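Local coordinates for Crh-like protein 5 (Neosartorya fumigata, PDB 6IBU) that cleaves chitin and transfers it to 1,6-beta-glucan or to another chitin chain, cross-linking the polysaccharides of the fungal cell wall, at residues Arg173-Leu181 against Tyr232-Ile242. Numbering follows the deposited sequence.
Sequences RFPQTPMRL and YSDNSGSWQSI
The side-chain amide of Q176 accepts a nearly straight hydrogen bond from the backbone N of W239 to OE1 (3.1 Å). The bond ties the GH16 beta-sandwich to a loop of a small three-stranded sheet. Residues 173-181 run into inner strand 179-187 of a seven-stranded antiparallel sheet of the sandwich. Residues 232-242 form the loop, between strands 229-232 and 242-243 near the C-terminus. W239 N sits at the start of the loop's 3-10 turn, 239-241. The donor is tilted 17° from the plane of the side-chain carbonyl. At the other end of the amide, NE2 donates to F174 O at 3.1 Å. These two bonds fix which way round the amide sits. CG of Q176 lies between its own backbone N and carbonyl carbon (chi1 60°), and the chain then extends straight to the loop.

The side chains of Q176 and W239 cross at about a right angle, but the amide and indole planes are only 29° apart. OE1 approaches W239 CD1 obliquely. The indole also makes a cation-pi contact with K148.

Further along, Y232 reaches across T177. Its OH comes within 3.1 Å of T177 CB, and its CE2 within 3.5 Å of T177 CG2. The threonine hydroxyl is hydrogen-bonded to D95 and D97, in the turn before strand 98-105. That strand begins with E98, the probable nucleophile. The side chains of T177 and E98 are about 9 Å apart. I242 CD1 lies over the centre of one face of the Y232 ring and packs against P178 CD at 3.7 Å. A water in the ring plane completes the link: it accepts from Y232 OH (2.6 Å) and donates to P178 O (2.5 Å).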
loop_
_atom_site.group_PDB
_atom_site.type_symbol
_atom_site.label_atom_id
_atom_site.label_comp_id
_atom_site.label_asym_id
_atom_site.label_seq_id
_atom_site.Cartn_x
_atom_site.Cartn_y
_atom_site.Cartn_z
ATOM N N ARG A 173 0.809 11.850 -14.269
ATOM C CA ARG A 173 1.335 10.818 -13.335
ATOM C C ARG A 173 0.489 10.778 -12.048
ATOM O O ARG A 173 0.962 10.240 -11.045
ATOM C CB ARG A 173 2.832 11.059 -13.093
ATOM C CG ARG A 173 3.700 10.842 -14.323
ATOM C CD ARG A 173 3.765 9.389 -14.682
ATOM N NE ARG A 173 4.578 9.094 -15.857
ATOM C CZ ARG A 173 4.134 9.056 -17.111
ATOM N NH1 ARG A 173 2.874 9.338 -17.382
ATOM N NH2 ARG A 173 4.952 8.731 -18.100
ATOM N N PHE A 174 -0.745 11.273 -12.073
ATOM C CA PHE A 174 -1.681 11.202 -10.926
ATOM C C PHE A 174 -2.271 9.800 -10.849
ATOM O O PHE A 174 -2.774 9.304 -11.849
ATOM C CB PHE A 174 -2.784 12.250 -11.066
ATOM C CG PHE A 174 -3.587 12.439 -9.817
ATOM C CD1 PHE A 174 -3.073 13.138 -8.747
ATOM C CD2 PHE A 174 -4.843 11.870 -9.700
ATOM C CE1 PHE A 174 -3.816 13.289 -7.587
ATOM C CE2 PHE A 174 -5.597 12.047 -8.553
ATOM C CZ PHE A 174 -5.082 12.750 -7.496
ATOM N N PRO A 175 -2.213 9.100 -9.693
ATOM C CA PRO A 175 -2.843 7.785 -9.562
ATOM C C PRO A 175 -4.349 7.903 -9.817
ATOM O O PRO A 175 -4.962 8.669 -9.153
ATOM C CB PRO A 175 -2.557 7.378 -8.119
ATOM C CG PRO A 175 -1.316 8.164 -7.769
ATOM C CD PRO A 175 -1.484 9.490 -8.486
ATOM N N GLN A 176 -4.889 7.221 -10.824
ATOM C CA GLN A 176 -6.286 7.478 -11.245
ATOM C C GLN A 176 -6.876 6.257 -11.930
ATOM O O GLN A 176 -7.801 6.428 -12.709
ATOM C CB GLN A 176 -6.362 8.675 -12.190
ATOM C CG GLN A 176 -5.550 8.504 -13.466
ATOM C CD GLN A 176 -5.525 9.798 -14.247
ATOM O OE1 GLN A 176 -6.484 10.146 -14.940
ATOM N NE2 GLN A 176 -4.430 10.528 -14.140
ATOM N N THR A 177 -6.368 5.072 -11.637
ATOM C CA THR A 177 -6.937 3.812 -12.156
ATOM C C THR A 177 -7.315 2.967 -10.952
ATOM O O THR A 177 -6.848 3.234 -9.859
ATOM C CB THR A 177 -5.946 3.136 -13.095
ATOM O OG1 THR A 177 -4.703 2.982 -12.413
ATOM C CG2 THR A 177 -5.739 3.920 -14.368
ATOM N N PRO A 178 -8.171 1.943 -11.124
ATOM C CA PRO A 178 -8.685 1.190 -9.988
ATOM C C PRO A 178 -7.491 0.514 -9.308
ATOM O O PRO A 178 -6.649 -0.047 -9.983
ATOM C CB PRO A 178 -9.630 0.144 -10.589
ATOM C CG PRO A 178 -9.838 0.610 -12.040
ATOM C CD PRO A 178 -8.609 1.399 -12.416
ATOM N N MET A 179 -7.474 0.557 -7.990
ATOM C CA MET A 179 -6.319 0.077 -7.219
ATOM C C MET A 179 -6.767 -0.950 -6.198
ATOM O O MET A 179 -7.882 -0.869 -5.723
ATOM C CB MET A 179 -5.617 1.237 -6.511
ATOM C CG MET A 179 -4.820 2.067 -7.479
ATOM S SD MET A 179 -3.697 3.223 -6.710
ATOM C CE MET A 179 -4.839 4.330 -5.897
ATOM N N ARG A 180 -5.870 -1.868 -5.872
ATOM C CA ARG A 180 -6.110 -2.818 -4.776
ATOM C C ARG A 180 -5.192 -2.435 -3.619
ATOM O O ARG A 180 -4.280 -1.628 -3.800
ATOM C CB ARG A 180 -5.983 -4.243 -5.301
ATOM C CG ARG A 180 -4.577 -4.687 -5.641
ATOM C CD ARG A 180 -4.476 -6.150 -5.317
ATOM N NE ARG A 180 -4.464 -6.932 -6.536
ATOM C CZ ARG A 180 -5.090 -8.089 -6.737
ATOM N NH1 ARG A 180 -5.809 -8.670 -5.787
ATOM N NH2 ARG A 180 -4.982 -8.667 -7.918
ATOM N N LEU A 181 -5.518 -2.911 -2.427
ATOM C CA LEU A 181 -4.723 -2.626 -1.219
ATOM C C LEU A 181 -3.807 -3.823 -0.966
ATOM O O LEU A 181 -4.296 -4.948 -0.931
ATOM C CB LEU A 181 -5.713 -2.354 -0.085
ATOM C CG LEU A 181 -5.124 -2.120 1.297
ATOM C CD1 LEU A 181 -4.196 -0.909 1.320
ATOM C CD2 LEU A 181 -6.262 -1.962 2.296
ATOM N N TYR A 232 -10.389 -1.199 -18.485
ATOM C CA TYR A 232 -9.619 -0.121 -19.147
ATOM C C TYR A 232 -10.019 -0.121 -20.624
ATOM O O TYR A 232 -9.643 -1.055 -21.332
ATOM C CB TYR A 232 -8.120 -0.367 -18.992
ATOM C CG TYR A 232 -7.528 -0.210 -17.616
ATOM C CD1 TYR A 232 -7.811 -1.093 -16.586
ATOM C CD2 TYR A 232 -6.592 0.777 -17.371
ATOM C CE1 TYR A 232 -7.210 -0.977 -15.344
ATOM C CE2 TYR A 232 -5.970 0.905 -16.137
ATOM C CZ TYR A 232 -6.285 0.022 -15.118
ATOM O OH TYR A 232 -5.674 0.118 -13.903
ATOM N N SER A 233 -10.814 0.846 -21.063
ATOM C CA SER A 233 -11.384 0.874 -22.437
ATOM C C SER A 233 -10.333 1.317 -23.466
ATOM O O SER A 233 -10.589 1.114 -24.658
ATOM C CB SER A 233 -12.633 1.726 -22.512
ATOM O OG SER A 233 -12.319 3.096 -22.421
ATOM N N ASP A 234 -9.187 1.871 -23.065
ATOM C CA ASP A 234 -8.163 2.304 -24.053
ATOM C C ASP A 234 -6.774 2.252 -23.415
ATOM O O ASP A 234 -6.629 1.592 -22.375
ATOM C CB ASP A 234 -8.541 3.670 -24.622
ATOM C CG ASP A 234 -8.634 4.724 -23.537
ATOM O OD1 ASP A 234 -7.700 4.763 -22.713
ATOM O OD2 ASP A 234 -9.668 5.455 -23.489
ATOM N N ASN A 235 -5.799 2.903 -24.053
ATOM C CA ASN A 235 -4.349 2.877 -23.725
ATOM C C ASN A 235 -3.955 4.130 -22.931
ATOM O O ASN A 235 -2.775 4.297 -22.661
ATOM C CB ASN A 235 -3.511 2.810 -25.010
ATOM C CG ASN A 235 -3.730 3.974 -25.972
ATOM O OD1 ASN A 235 -4.671 4.766 -25.832
ATOM N ND2 ASN A 235 -2.876 4.073 -26.979
ATOM N N SER A 236 -4.917 4.986 -22.606
ATOM C CA SER A 236 -4.734 6.325 -22.000
ATOM C C SER A 236 -4.206 6.211 -20.566
ATOM O O SER A 236 -3.458 7.100 -20.143
ATOM C CB SER A 236 -6.057 7.032 -22.001
ATOM O OG SER A 236 -5.908 8.407 -21.722
ATOM N N GLY A 237 -4.640 5.179 -19.830
ATOM C CA GLY A 237 -4.404 5.045 -18.379
ATOM C C GLY A 237 -5.102 6.148 -17.605
ATOM O O GLY A 237 -4.654 6.489 -16.510
ATOM N N SER A 238 -6.149 6.727 -18.177
ATOM C CA SER A 238 -6.845 7.873 -17.571
ATOM C C SER A 238 -8.021 7.298 -16.811
ATOM O O SER A 238 -8.501 6.247 -17.190
ATOM C CB SER A 238 -7.250 8.916 -18.600
ATOM O OG SER A 238 -8.512 8.656 -19.210
ATOM N N TRP A 239 -8.471 7.990 -15.781
ATOM C CA TRP A 239 -9.689 7.631 -15.028
ATOM C C TRP A 239 -10.886 7.635 -15.977
ATOM O O TRP A 239 -11.824 6.829 -15.761
ATOM C CB TRP A 239 -9.843 8.563 -13.812
ATOM C CG TRP A 239 -10.241 9.981 -14.059
ATOM C CD1 TRP A 239 -9.460 11.096 -13.961
ATOM C CD2 TRP A 239 -11.571 10.448 -14.331
ATOM N NE1 TRP A 239 -10.212 12.223 -14.162
ATOM C CE2 TRP A 239 -11.505 11.857 -14.405
ATOM C CE3 TRP A 239 -12.803 9.808 -14.534
ATOM C CZ2 TRP A 239 -12.626 12.632 -14.677
ATOM C CZ3 TRP A 239 -13.911 10.577 -14.805
ATOM C CH2 TRP A 239 -13.817 11.967 -14.890
ATOM N N GLN A 240 -10.845 8.512 -16.988
ATOM C CA GLN A 240 -11.922 8.668 -17.997
ATOM C C GLN A 240 -12.025 7.400 -18.835
ATOM O O GLN A 240 -13.125 7.122 -19.291
ATOM C CB GLN A 240 -11.688 9.892 -18.877
ATOM C CG GLN A 240 -11.833 11.220 -18.129
ATOM C CD GLN A 240 -10.517 11.763 -17.627
ATOM O OE1 GLN A 240 -9.611 11.013 -17.274
ATOM N NE2 GLN A 240 -10.399 13.085 -17.585
ATOM N N SER A 241 -10.952 6.627 -18.965
ATOM C CA SER A 241 -10.950 5.380 -19.764
ATOM C C SER A 241 -11.579 4.223 -18.979
ATOM O O SER A 241 -11.816 3.180 -19.605
ATOM C CB SER A 241 -9.568 5.035 -20.235
ATOM O OG SER A 241 -8.766 4.526 -19.184
ATOM N N ILE A 242 -11.889 4.369 -17.687
ATOM C CA ILE A 242 -12.346 3.205 -16.866
ATOM C C ILE A 242 -13.859 3.031 -17.041
ATOM O O ILE A 242 -14.600 3.923 -16.674
ATOM C CB ILE A 242 -11.932 3.341 -15.389
ATOM C CG1 ILE A 242 -10.424 3.531 -15.209
ATOM C CG2 ILE A 242 -12.434 2.168 -14.575
ATOM C CD1 ILE A 242 -9.574 2.472 -15.852
HETATM O O HOH W 1 -6.099 -1.506 -11.919
#